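Local coordinates for protein monovalent Na+/H+ antiporter subunit A (PDB 7D3U) that probably exchanges sodium ions for protons across the cell membrane, as subunit A of the multi-chain Mrp antiporter complex, at residues Val588-Glu593 with Val700-Gly705; Trp603-Leu608 with Met636-Phe641; Gly725-Val730 with Gly813-Gly818. One frame throughout, in Å; residues are numbered along the deposited sequence.

Contact 1 (Val588-Glu593 with Val700-Gly705); sequences VRPEPE and VWAMTG. With LMT (dodecyl-beta-D-maltoside), chain C; LMT (dodecyl-beta-D-maltoside), chain D.
Val588, the first residue to leave helical geometry after helix 571-587, opens this contact with its CG2 methyl, which meets CE of Met703 at 3.6 Å. The methionine chain runs extended beyond CG (chi2 -171°, chi3 -171°), which carries its terminal methyl out to the valine; the two side chains cross at about a right angle. CG1 of the same valine faces Ala702 more loosely, 4.4 Å from its CB. Two residues on, Pro590, its CB directed at the other segment, lays that atom against the CB of Ala702 at 4.0 Å, close to the carbonyl of that alanine. Ala702 in turn touches a dodecyl-maltoside molecule, its CB lying 3.9 Å from atom C4 of the alkyl chain, so the apolar patch runs on into detergent. Glu593 meets Gly705 with its CA and CG: CA makes a CH...O contact with the carbonyl O of Gly705 at 3.3 Å, and CG lies against the same oxygen. Between the segments themselves the contact is van der Waals plus this CH...O approach; the backbone of Gly705 hydrogen-bonds to Val594 just beyond. At the helix end, atom C1 of a second detergent molecule lies over one face of the Trp701 ring, toward its rim, 3.6 Å from CD2. Just beyond, Thr704 OG1 donates a 3.0 Å hydrogen bond to Val700 O. The extended 588-593 linker thus leaves helix 571-587 alongside the C-terminal end of helix 682-701; Val208 of subunit D packs on Val588, and Thr40 of subunit C on Val700.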
loop_
_atom_site.group_PDB
_atom_site.type_symbol
_atom_site.label_atom_id
_atom_site.label_comp_id
_atom_site.label_asym_id
_atom_site.label_seq_id
_atom_site.Cartn_x
_atom_site.Cartn_y
_atom_site.Cartn_z
ATOM N N VAL B 588 18.968 2.823 -24.456
ATOM C CA VAL B 588 20.311 2.628 -23.925
ATOM C C VAL B 588 21.299 2.456 -25.068
ATOM O O VAL B 588 21.085 1.645 -25.976
ATOM C CB VAL B 588 20.356 1.416 -22.982
ATOM C CG1 VAL B 588 21.753 1.237 -22.422
ATOM C CG2 VAL B 588 19.360 1.589 -21.860
ATOM N N ARG B 589 22.386 3.223 -25.020
ATOM C CA ARG B 589 23.543 3.028 -25.883
ATOM C C ARG B 589 24.727 2.677 -24.996
ATOM O O ARG B 589 25.150 3.514 -24.180
ATOM C CB ARG B 589 23.841 4.278 -26.711
ATOM C CG ARG B 589 22.856 4.530 -27.839
ATOM C CD ARG B 589 23.202 3.703 -29.067
ATOM N NE ARG B 589 24.166 4.376 -29.932
ATOM C CZ ARG B 589 25.480 4.181 -29.882
ATOM N NH1 ARG B 589 25.993 3.329 -29.005
ATOM N NH2 ARG B 589 26.282 4.836 -30.709
ATOM N N PRO B 590 25.291 1.479 -25.102
ATOM C CA PRO B 590 26.326 1.065 -24.153
ATOM C C PRO B 590 27.696 1.616 -24.504
ATOM O O PRO B 590 28.053 1.789 -25.672
ATOM C CB PRO B 590 26.304 -0.462 -24.266
ATOM C CG PRO B 590 25.895 -0.708 -25.673
ATOM C CD PRO B 590 24.957 0.410 -26.058
ATOM N N GLU B 591 28.469 1.892 -23.459
ATOM C CA GLU B 591 29.843 2.337 -23.603
ATOM C C GLU B 591 30.751 1.149 -23.907
ATOM O O GLU B 591 30.363 -0.004 -23.713
ATOM C CB GLU B 591 30.295 3.042 -22.328
ATOM C CG GLU B 591 29.748 4.449 -22.174
ATOM C CD GLU B 591 30.319 5.168 -20.968
ATOM O OE1 GLU B 591 30.035 4.741 -19.830
ATOM O OE2 GLU B 591 31.054 6.160 -21.158
ATOM N N PRO B 592 31.961 1.401 -24.409
ATOM C CA PRO B 592 32.890 0.292 -24.656
ATOM C C PRO B 592 33.233 -0.446 -23.371
ATOM O O PRO B 592 33.337 0.145 -22.294
ATOM C CB PRO B 592 34.120 0.983 -25.252
ATOM C CG PRO B 592 33.591 2.242 -25.841
ATOM C CD PRO B 592 32.479 2.676 -24.934
ATOM N N GLU B 593 33.413 -1.757 -23.501
ATOM C CA GLU B 593 33.654 -2.612 -22.351
ATOM C C GLU B 593 35.054 -2.382 -21.790
ATOM O O GLU B 593 35.980 -1.974 -22.496
ATOM C CB GLU B 593 33.475 -4.079 -22.741
ATOM C CG GLU B 593 32.881 -4.951 -21.653
ATOM C CD GLU B 593 31.953 -6.012 -22.211
ATOM O OE1 GLU B 593 31.927 -6.188 -23.447
ATOM O OE2 GLU B 593 31.245 -6.664 -21.419
ATOM N N VAL B 700 21.654 -6.272 -18.038
ATOM C CA VAL B 700 22.894 -6.585 -17.337
ATOM C C VAL B 700 24.085 -6.642 -18.287
ATOM O O VAL B 700 25.229 -6.476 -17.854
ATOM C CB VAL B 700 22.735 -7.900 -16.552
ATOM C CG1 VAL B 700 23.950 -8.168 -15.687
ATOM C CG2 VAL B 700 21.498 -7.832 -15.688
ATOM N N TRP B 701 23.854 -6.851 -19.582
ATOM C CA TRP B 701 24.970 -6.871 -20.518
ATOM C C TRP B 701 25.399 -5.472 -20.932
ATOM O O TRP B 701 26.579 -5.253 -21.223
ATOM C CB TRP B 701 24.608 -7.681 -21.760
ATOM C CG TRP B 701 25.693 -7.710 -22.782
ATOM C CD1 TRP B 701 26.793 -8.510 -22.782
ATOM C CD2 TRP B 701 25.789 -6.895 -23.954
ATOM N NE1 TRP B 701 27.568 -8.250 -23.885
ATOM C CE2 TRP B 701 26.973 -7.261 -24.620
ATOM C CE3 TRP B 701 24.987 -5.892 -24.505
ATOM C CZ2 TRP B 701 27.376 -6.660 -25.808
ATOM C CZ3 TRP B 701 25.388 -5.296 -25.686
ATOM C CH2 TRP B 701 26.572 -5.681 -26.325
ATOM N N ALA B 702 24.471 -4.520 -20.963
ATOM C CA ALA B 702 24.750 -3.189 -21.476
ATOM C C ALA B 702 24.919 -2.146 -20.381
ATOM O O ALA B 702 24.894 -0.948 -20.679
ATOM C CB ALA B 702 23.641 -2.755 -22.434
ATOM N N MET B 703 25.083 -2.559 -19.122
ATOM C CA MET B 703 25.133 -1.583 -18.041
ATOM C C MET B 703 26.158 -1.882 -16.952
ATOM O O MET B 703 26.213 -1.136 -15.968
ATOM C CB MET B 703 23.753 -1.449 -17.392
ATOM C CG MET B 703 22.752 -0.654 -18.202
ATOM S SD MET B 703 21.253 -0.321 -17.268
ATOM C CE MET B 703 20.214 0.368 -18.548
ATOM N N THR B 704 26.968 -2.931 -17.075
ATOM C CA THR B 704 27.813 -3.341 -15.957
ATOM C C THR B 704 29.302 -3.186 -16.231
ATOM O O THR B 704 29.991 -2.500 -15.470
ATOM C CB THR B 704 27.488 -4.786 -15.571
ATOM O OG1 THR B 704 27.860 -5.665 -16.640
ATOM C CG2 THR B 704 26.005 -4.931 -15.265
ATOM N N GLY B 705 29.829 -3.799 -17.286
ATOM C CA GLY B 705 31.264 -3.786 -17.492
ATOM C C GLY B 705 31.752 -2.622 -18.324
ATOM O O GLY B 705 32.483 -2.820 -19.299
HETATM C C1 LMT C . 23.305 -8.933 -25.522
HETATM C C2 LMT C . 23.073 -10.035 -24.533
HETATM C C3 LMT C . 21.689 -10.584 -24.468
HETATM C C4 LMT C . 21.640 -11.554 -23.318
HETATM C C5 LMT C . 20.666 -12.641 -23.610
HETATM C C6 LMT C . 20.141 -13.277 -22.370
HETATM C C7 LMT C . 19.560 -14.617 -22.704
HETATM C C8 LMT C . 18.393 -14.874 -21.818
HETATM C C9 LMT C . 17.589 -16.072 -22.202
HETATM C C10 LMT C . 16.176 -15.825 -21.757
HETATM C C11 LMT C . 15.420 -17.104 -21.595
HETATM C C12 LMT C . 15.444 -17.922 -22.841
HETATM C C1 LMT D . 22.158 -4.081 -26.395
HETATM C C2 LMT D . 21.698 -2.657 -26.365
HETATM C C3 LMT D . 20.316 -2.424 -25.858
HETATM C C4 LMT D . 20.314 -2.757 -24.391
HETATM C C5 LMT D . 18.913 -2.881 -23.901
HETATM C C6 LMT D . 18.808 -2.677 -22.428
HETATM C C7 LMT D . 17.366 -2.735 -22.022
HETATM C C8 LMT D . 17.268 -2.519 -20.555
HETATM C C9 LMT D . 15.897 -2.717 -20.001
HETATM C C10 LMT D . 15.964 -2.442 -18.526
HETATM C C11 LMT D . 14.705 -2.854 -17.833
HETATM C C12 LMT D . 14.634 -4.331 -17.641
#

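Contact 2 (Trp603-Leu608 with Met636-Phe641); sequences WIVVVL and MALWFF. With LMT (dodecyl-beta-D-maltoside), chain E; LMT (dodecyl-beta-D-maltoside), chain S.
Antiparallel packing of two transmembrane helices, 603-617 and 622-642, brings Val605 against Trp639 and Leu638. The local axes come within 9.8 Å, with 158° between their N-to-C directions. Val605 is the central residue: its CG2, anti to the backbone N, reaches over one face of the indole and forms a CH-pi contact, 4.0 Å from the centroid of the five-membered ring and 20° off the ring normal. Val605 and Trp639 cross at about a right angle, whereas Val606 lies beside the tryptophan and points the same way, with CG2 3.7 Å from CZ2. These helices form an antiparallel hairpin, the second lying in the region related to MBH subunit D, and the side-chain contacts between the two segments are apolar. Leu638 completes the interface from its CD2 branch, 4.0 Å from CB of Val605 and 4.5 Å from CD1 of Ile604. Detergent lines helix 603-617 away from this interface at Trp603, where C10 of one dodecyl-maltoside sits over the ring centre, and along the flank at Ile604, where C10 of a second molecule comes within 3.6 Å of CG2. Leu45 of subunit F packs on Ile604, and Ser6 of subunit C on Trp639.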
loop_
_atom_site.group_PDB
_atom_site.type_symbol
_atom_site.label_atom_id
_atom_site.label_comp_id
_atom_site.label_asym_id
_atom_site.label_seq_id
_atom_site.Cartn_x
_atom_site.Cartn_y
_atom_site.Cartn_z
ATOM N N TRP B 603 31.453 -20.535 -18.596
ATOM C CA TRP B 603 30.388 -21.176 -19.350
ATOM C C TRP B 603 29.953 -22.480 -18.700
ATOM O O TRP B 603 28.801 -22.889 -18.856
ATOM C CB TRP B 603 30.839 -21.407 -20.789
ATOM C CG TRP B 603 31.220 -20.139 -21.479
ATOM C CD1 TRP B 603 32.479 -19.663 -21.682
ATOM C CD2 TRP B 603 30.330 -19.173 -22.045
ATOM N NE1 TRP B 603 32.430 -18.464 -22.347
ATOM C CE2 TRP B 603 31.120 -18.140 -22.580
ATOM C CE3 TRP B 603 28.940 -19.083 -22.153
ATOM C CZ2 TRP B 603 30.569 -17.034 -23.218
ATOM C CZ3 TRP B 603 28.395 -17.985 -22.784
ATOM C CH2 TRP B 603 29.206 -16.975 -23.308
ATOM N N ILE B 604 30.835 -23.125 -17.935
ATOM C CA ILE B 604 30.444 -24.357 -17.257
ATOM C C ILE B 604 29.435 -24.064 -16.152
ATOM O O ILE B 604 28.420 -24.761 -16.019
ATOM C CB ILE B 604 31.689 -25.104 -16.739
ATOM C CG1 ILE B 604 32.483 -24.266 -15.732
ATOM C CG2 ILE B 604 32.585 -25.495 -17.897
ATOM C CD1 ILE B 604 32.214 -24.610 -14.282
ATOM N N VAL B 605 29.661 -23.006 -15.370
ATOM C CA VAL B 605 28.698 -22.674 -14.327
ATOM C C VAL B 605 27.451 -22.056 -14.940
ATOM O O VAL B 605 26.344 -22.244 -14.425
ATOM C CB VAL B 605 29.335 -21.763 -13.260
ATOM C CG1 VAL B 605 29.999 -20.565 -13.894
ATOM C CG2 VAL B 605 28.299 -21.322 -12.243
ATOM N N VAL B 606 27.588 -21.351 -16.066
ATOM C CA VAL B 606 26.400 -20.865 -16.766
ATOM C C VAL B 606 25.541 -22.033 -17.234
ATOM O O VAL B 606 24.311 -22.011 -17.102
ATOM C CB VAL B 606 26.804 -19.951 -17.936
ATOM C CG1 VAL B 606 25.711 -19.917 -18.987
ATOM C CG2 VAL B 606 27.087 -18.556 -17.427
ATOM N N VAL B 607 26.172 -23.081 -17.769
ATOM C CA VAL B 607 25.429 -24.245 -18.239
ATOM C C VAL B 607 24.777 -24.969 -17.072
ATOM O O VAL B 607 23.619 -25.395 -17.160
ATOM C CB VAL B 607 26.355 -25.177 -19.041
ATOM C CG1 VAL B 607 25.834 -26.604 -19.015
ATOM C CG2 VAL B 607 26.487 -24.686 -20.470
ATOM N N LEU B 608 25.500 -25.120 -15.962
ATOM C CA LEU B 608 24.913 -25.775 -14.799
ATOM C C LEU B 608 23.733 -24.983 -14.250
ATOM O O LEU B 608 22.717 -25.564 -13.853
ATOM C CB LEU B 608 25.973 -25.985 -13.721
ATOM C CG LEU B 608 26.907 -27.156 -14.012
ATOM C CD1 LEU B 608 27.963 -27.266 -12.941
ATOM C CD2 LEU B 608 26.113 -28.442 -14.116
ATOM N N MET B 636 24.787 -20.980 -7.823
ATOM C CA MET B 636 24.967 -19.565 -7.529
ATOM C C MET B 636 26.121 -19.341 -6.563
ATOM O O MET B 636 26.807 -18.319 -6.646
ATOM C CB MET B 636 23.678 -18.978 -6.964
ATOM C CG MET B 636 22.588 -18.804 -7.996
ATOM S SD MET B 636 22.826 -17.306 -8.958
ATOM C CE MET B 636 22.818 -16.091 -7.649
ATOM N N ALA B 637 26.352 -20.278 -5.644
ATOM C CA ALA B 637 27.534 -20.184 -4.795
ATOM C C ALA B 637 28.808 -20.328 -5.616
ATOM O O ALA B 637 29.774 -19.582 -5.414
ATOM C CB ALA B 637 27.479 -21.243 -3.700
ATOM N N LEU B 638 28.829 -21.283 -6.546
ATOM C CA LEU B 638 29.959 -21.408 -7.460
ATOM C C LEU B 638 30.122 -20.155 -8.313
ATOM O O LEU B 638 31.249 -19.757 -8.623
ATOM C CB LEU B 638 29.777 -22.639 -8.346
ATOM C CG LEU B 638 30.796 -22.877 -9.457
ATOM C CD1 LEU B 638 32.195 -22.959 -8.888
ATOM C CD2 LEU B 638 30.454 -24.143 -10.218
ATOM N N TRP B 639 29.011 -19.524 -8.689
ATOM C CA TRP B 639 29.064 -18.266 -9.423
ATOM C C TRP B 639 29.733 -17.178 -8.595
ATOM O O TRP B 639 30.666 -16.513 -9.056
ATOM C CB TRP B 639 27.648 -17.843 -9.814
ATOM C CG TRP B 639 27.416 -17.659 -11.278
ATOM C CD1 TRP B 639 26.340 -18.095 -11.989
ATOM C CD2 TRP B 639 28.253 -16.961 -12.208
ATOM N NE1 TRP B 639 26.459 -17.732 -13.304
ATOM C CE2 TRP B 639 27.625 -17.033 -13.465
ATOM C CE3 TRP B 639 29.474 -16.291 -12.102
ATOM C CZ2 TRP B 639 28.176 -16.462 -14.604
ATOM C CZ3 TRP B 639 30.016 -15.726 -13.232
ATOM C CH2 TRP B 639 29.367 -15.813 -14.466
ATOM N N PHE B 640 29.253 -16.977 -7.367
ATOM C CA PHE B 640 29.822 -15.954 -6.498
ATOM C C PHE B 640 31.287 -16.224 -6.200
ATOM O O PHE B 640 32.067 -15.282 -6.025
ATOM C CB PHE B 640 29.034 -15.871 -5.192
ATOM C CG PHE B 640 27.656 -15.311 -5.351
ATOM C CD1 PHE B 640 27.410 -14.291 -6.245
ATOM C CD2 PHE B 640 26.608 -15.803 -4.600
ATOM C CE1 PHE B 640 26.142 -13.776 -6.390
ATOM C CE2 PHE B 640 25.340 -15.290 -4.741
ATOM C CZ PHE B 640 25.108 -14.275 -5.637
ATOM N N PHE B 641 31.683 -17.495 -6.136
ATOM C CA PHE B 641 33.081 -17.806 -5.868
ATOM C C PHE B 641 33.949 -17.632 -7.107
ATOM O O PHE B 641 35.138 -17.319 -6.984
ATOM C CB PHE B 641 33.212 -19.227 -5.327
ATOM C CG PHE B 641 34.629 -19.666 -5.128
ATOM C CD1 PHE B 641 35.468 -18.971 -4.279
ATOM C CD2 PHE B 641 35.123 -20.772 -5.791
ATOM C CE1 PHE B 641 36.771 -19.371 -4.094
ATOM C CE2 PHE B 641 36.424 -21.176 -5.610
ATOM C CZ PHE B 641 37.250 -20.475 -4.761
HETATM C C1 LMT E . 32.909 -11.213 -25.463
HETATM C C2 LMT E . 32.284 -12.378 -26.170
HETATM C C3 LMT E . 33.114 -13.615 -26.283
HETATM C C4 LMT E . 32.463 -14.501 -27.312
HETATM C C5 LMT E . 33.201 -15.792 -27.431
HETATM C C6 LMT E . 32.799 -16.769 -26.378
HETATM C C7 LMT E . 32.224 -17.999 -27.016
HETATM C C8 LMT E . 31.936 -19.000 -25.954
HETATM C C9 LMT E . 31.053 -20.123 -26.389
HETATM C C10 LMT E . 30.544 -20.795 -25.144
HETATM C C11 LMT E . 29.979 -22.147 -25.438
HETATM C C12 LMT E . 29.488 -22.819 -24.201
HETATM C C1B LMT S . 39.575 -13.677 -20.939
HETATM C C2B LMT S . 40.422 -12.447 -21.333
HETATM C C3B LMT S . 41.919 -12.807 -21.396
HETATM C C4B LMT S . 42.358 -13.504 -20.091
HETATM C C5B LMT S . 41.425 -14.706 -19.898
HETATM C C6B LMT S . 41.845 -15.503 -18.669
HETATM O O1B LMT S . 39.516 -14.561 -22.012
HETATM O O2B LMT S . 39.975 -12.023 -22.555
HETATM O O3B LMT S . 42.693 -11.718 -21.694
HETATM O "O4'" LMT S . 43.656 -13.943 -20.188
HETATM O O5B LMT S . 40.079 -14.312 -19.801
HETATM O O6B LMT S . 41.368 -16.787 -18.758
HETATM C "C1'" LMT S . 37.162 -17.593 -23.550
HETATM C "C2'" LMT S . 36.376 -16.359 -23.062
HETATM C "C3'" LMT S . 37.337 -15.159 -22.817
HETATM C "C4'" LMT S . 38.546 -15.585 -21.965
HETATM C "C5'" LMT S . 39.120 -16.820 -22.687
HETATM C "C6'" LMT S . 40.451 -17.296 -22.175
HETATM O "O1'" LMT S . 36.365 -18.700 -23.567
HETATM O "O2'" LMT S . 35.475 -16.008 -24.035
HETATM O "O3'" LMT S . 36.676 -14.131 -22.213
HETATM O "O5'" LMT S . 38.198 -17.867 -22.632
HETATM O "O6'" LMT S . 40.830 -18.320 -23.006
HETATM C C1 LMT S . 36.996 -19.852 -24.077
HETATM C C2 LMT S . 35.877 -20.786 -24.422
HETATM C C3 LMT S . 35.303 -21.577 -23.294
HETATM C C4 LMT S . 34.553 -22.733 -23.896
HETATM C C5 LMT S . 34.528 -23.883 -22.947
HETATM C C6 LMT S . 33.409 -23.778 -21.968
HETATM C C7 LMT S . 32.269 -24.653 -22.400
HETATM C C8 LMT S . 32.328 -25.931 -21.640
HETATM C C9 LMT S . 31.090 -26.761 -21.740
HETATM C C10 LMT S . 30.927 -27.477 -20.431
HETATM C C11 LMT S . 29.741 -28.385 -20.444
HETATM C C12 LMT S . 29.953 -29.556 -21.339
#

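Contact 3 (Gly725-Val730 with Gly813-Gly818); sequences GGINVV and GHNAPG
Asn728 points its side chain at the 813-818 loop and grips it through one amide nitrogen. With CG anti to the backbone N (chi1 -178°), ND2 reaches two carbonyls: it donates to Gly813 O at 3.0 Å, tilted 31° from that carbonyl plane, and makes a weak bond to Ala816 O at 2.8 Å, bent to 117° at the hydrogen. The backbone N of Asn728 adds a straighter bond to His814 O, 3.1 Å long, its donor lying above the carbonyl plane. Asn728 is also the N-cap of helix 729-737, its OD1 making a weak hydrogen bond to Asn731 N, so one side chain joins helix start and loop. A leucine here would probably leave the carbonyls of Gly813 and Ala816 without this donor and the helix start without its cap, with only the backbone bond to His814 O remaining of the three that cross to the loop. Ile727 and Asn815 cross at about a right angle, CG1 of the isoleucine lying 3.8 Å from the asparagine CB. The His814 ring swings back although its first bond points away: CD2 comes to 3.4 Å from CA of Gly726, and a CB on that glycine would clash with the ring. The same side chain packs on Thr732, Val735 and Asp736 of helix 729-737. Through these contacts the start of that helix, in the MBH subunit E-related region, is docked on the loop between helices 789-812 and 821-837 of the MnhB-related region; Leu54 of subunit C packs on Ile727, and Asp60 of subunit F on Pro817.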
loop_
_atom_site.group_PDB
_atom_site.type_symbol
_atom_site.label_atom_id
_atom_site.label_comp_id
_atom_site.label_asym_id
_atom_site.label_seq_id
_atom_site.Cartn_x
_atom_site.Cartn_y
_atom_site.Cartn_z
ATOM N N GLY B 725 41.633 -1.768 10.526
ATOM C CA GLY B 725 42.559 -2.783 10.973
ATOM C C GLY B 725 42.316 -4.173 10.427
ATOM O O GLY B 725 43.137 -5.066 10.669
ATOM N N GLY B 726 41.226 -4.390 9.704
ATOM C CA GLY B 726 40.910 -5.689 9.125
ATOM C C GLY B 726 41.101 -5.661 7.619
ATOM O O GLY B 726 40.889 -4.629 6.978
ATOM N N ILE B 727 41.504 -6.803 7.061
ATOM C CA ILE B 727 41.765 -6.883 5.630
ATOM C C ILE B 727 40.588 -7.441 4.839
ATOM O O ILE B 727 40.562 -7.301 3.609
ATOM C CB ILE B 727 43.019 -7.727 5.350
ATOM C CG1 ILE B 727 42.787 -9.179 5.762
ATOM C CG2 ILE B 727 44.216 -7.155 6.083
ATOM C CD1 ILE B 727 43.971 -10.078 5.502
ATOM N N ASN B 728 39.619 -8.066 5.501
ATOM C CA ASN B 728 38.421 -8.558 4.826
ATOM C C ASN B 728 37.540 -7.362 4.497
ATOM O O ASN B 728 36.719 -6.937 5.310
ATOM C CB ASN B 728 37.690 -9.565 5.705
ATOM C CG ASN B 728 36.460 -10.152 5.035
ATOM O OD1 ASN B 728 36.104 -9.782 3.918
ATOM N ND2 ASN B 728 35.812 -11.089 5.715
ATOM N N VAL B 729 37.702 -6.825 3.286
ATOM C CA VAL B 729 37.016 -5.593 2.913
ATOM C C VAL B 729 35.506 -5.761 3.000
ATOM O O VAL B 729 34.793 -4.847 3.428
ATOM C CB VAL B 729 37.455 -5.148 1.508
ATOM C CG1 VAL B 729 36.838 -3.810 1.166
ATOM C CG2 VAL B 729 38.965 -5.073 1.437
ATOM N N VAL B 730 34.994 -6.927 2.604
ATOM C CA VAL B 730 33.551 -7.151 2.634
ATOM C C VAL B 730 33.031 -7.080 4.063
ATOM O O VAL B 730 32.028 -6.415 4.349
ATOM C CB VAL B 730 33.205 -8.497 1.977
ATOM C CG1 VAL B 730 31.703 -8.635 1.820
ATOM C CG2 VAL B 730 33.903 -8.620 0.640
ATOM N N GLY B 813 36.400 -13.392 11.260
ATOM C CA GLY B 813 35.637 -12.707 10.233
ATOM C C GLY B 813 36.236 -11.402 9.758
ATOM O O GLY B 813 35.852 -10.911 8.692
ATOM N N HIS B 814 37.167 -10.829 10.515
ATOM C CA HIS B 814 37.730 -9.536 10.154
ATOM C C HIS B 814 38.913 -9.644 9.206
ATOM O O HIS B 814 39.254 -8.654 8.551
ATOM C CB HIS B 814 38.158 -8.779 11.413
ATOM C CG HIS B 814 37.764 -7.335 11.412
ATOM N ND1 HIS B 814 36.456 -6.922 11.274
ATOM C CD2 HIS B 814 38.502 -6.208 11.535
ATOM C CE1 HIS B 814 36.406 -5.602 11.312
ATOM N NE2 HIS B 814 37.634 -5.145 11.469
ATOM N N ASN B 815 39.545 -10.816 9.115
ATOM C CA ASN B 815 40.685 -11.020 8.229
ATOM C C ASN B 815 40.541 -12.296 7.407
ATOM O O ASN B 815 41.535 -12.803 6.881
ATOM C CB ASN B 815 41.992 -11.052 9.024
ATOM C CG ASN B 815 42.165 -9.837 9.911
ATOM O OD1 ASN B 815 41.413 -9.638 10.865
ATOM N ND2 ASN B 815 43.159 -9.015 9.601
ATOM N N ALA B 816 39.326 -12.819 7.282
ATOM C CA ALA B 816 39.087 -14.084 6.607
ATOM C C ALA B 816 37.606 -14.171 6.271
ATOM O O ALA B 816 36.789 -13.479 6.886
ATOM C CB ALA B 816 39.519 -15.269 7.485
ATOM N N PRO B 817 37.230 -15.000 5.298
ATOM C CA PRO B 817 35.826 -15.042 4.872
ATOM C C PRO B 817 34.896 -15.512 5.982
ATOM O O PRO B 817 35.139 -16.527 6.636
ATOM C CB PRO B 817 35.842 -16.027 3.698
ATOM C CG PRO B 817 37.119 -16.781 3.839
ATOM C CD PRO B 817 38.084 -15.808 4.414
ATOM N N GLY B 818 33.824 -14.750 6.190
ATOM C CA GLY B 818 32.737 -15.140 7.067
ATOM C C GLY B 818 32.799 -14.495 8.434
ATOM O O GLY B 818 33.533 -14.974 9.300
#

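How the contacts relate
The three contacts lie on the same side of the chain's centre, about 46 to 55 Å from it, in its C-terminal part. Contact 2 is nested along the chain within the loop closed by contact 1: helices 603-617 and 622-642 pair between the two ends that contact 1 brings together. Contact 3 follows in series. Centres of contacts 1 and 2 are 22 Å apart, those of 2 and 3 24 Å, and those of 1 and 3 31 Å; none touches another. Contact 3 joins the MBH subunit E-related part to the MnhB-related part, contact 1 the linker after helix 571-587 to the E-related part, and contact 2 pairs two intervening helices; subunit C borders all three.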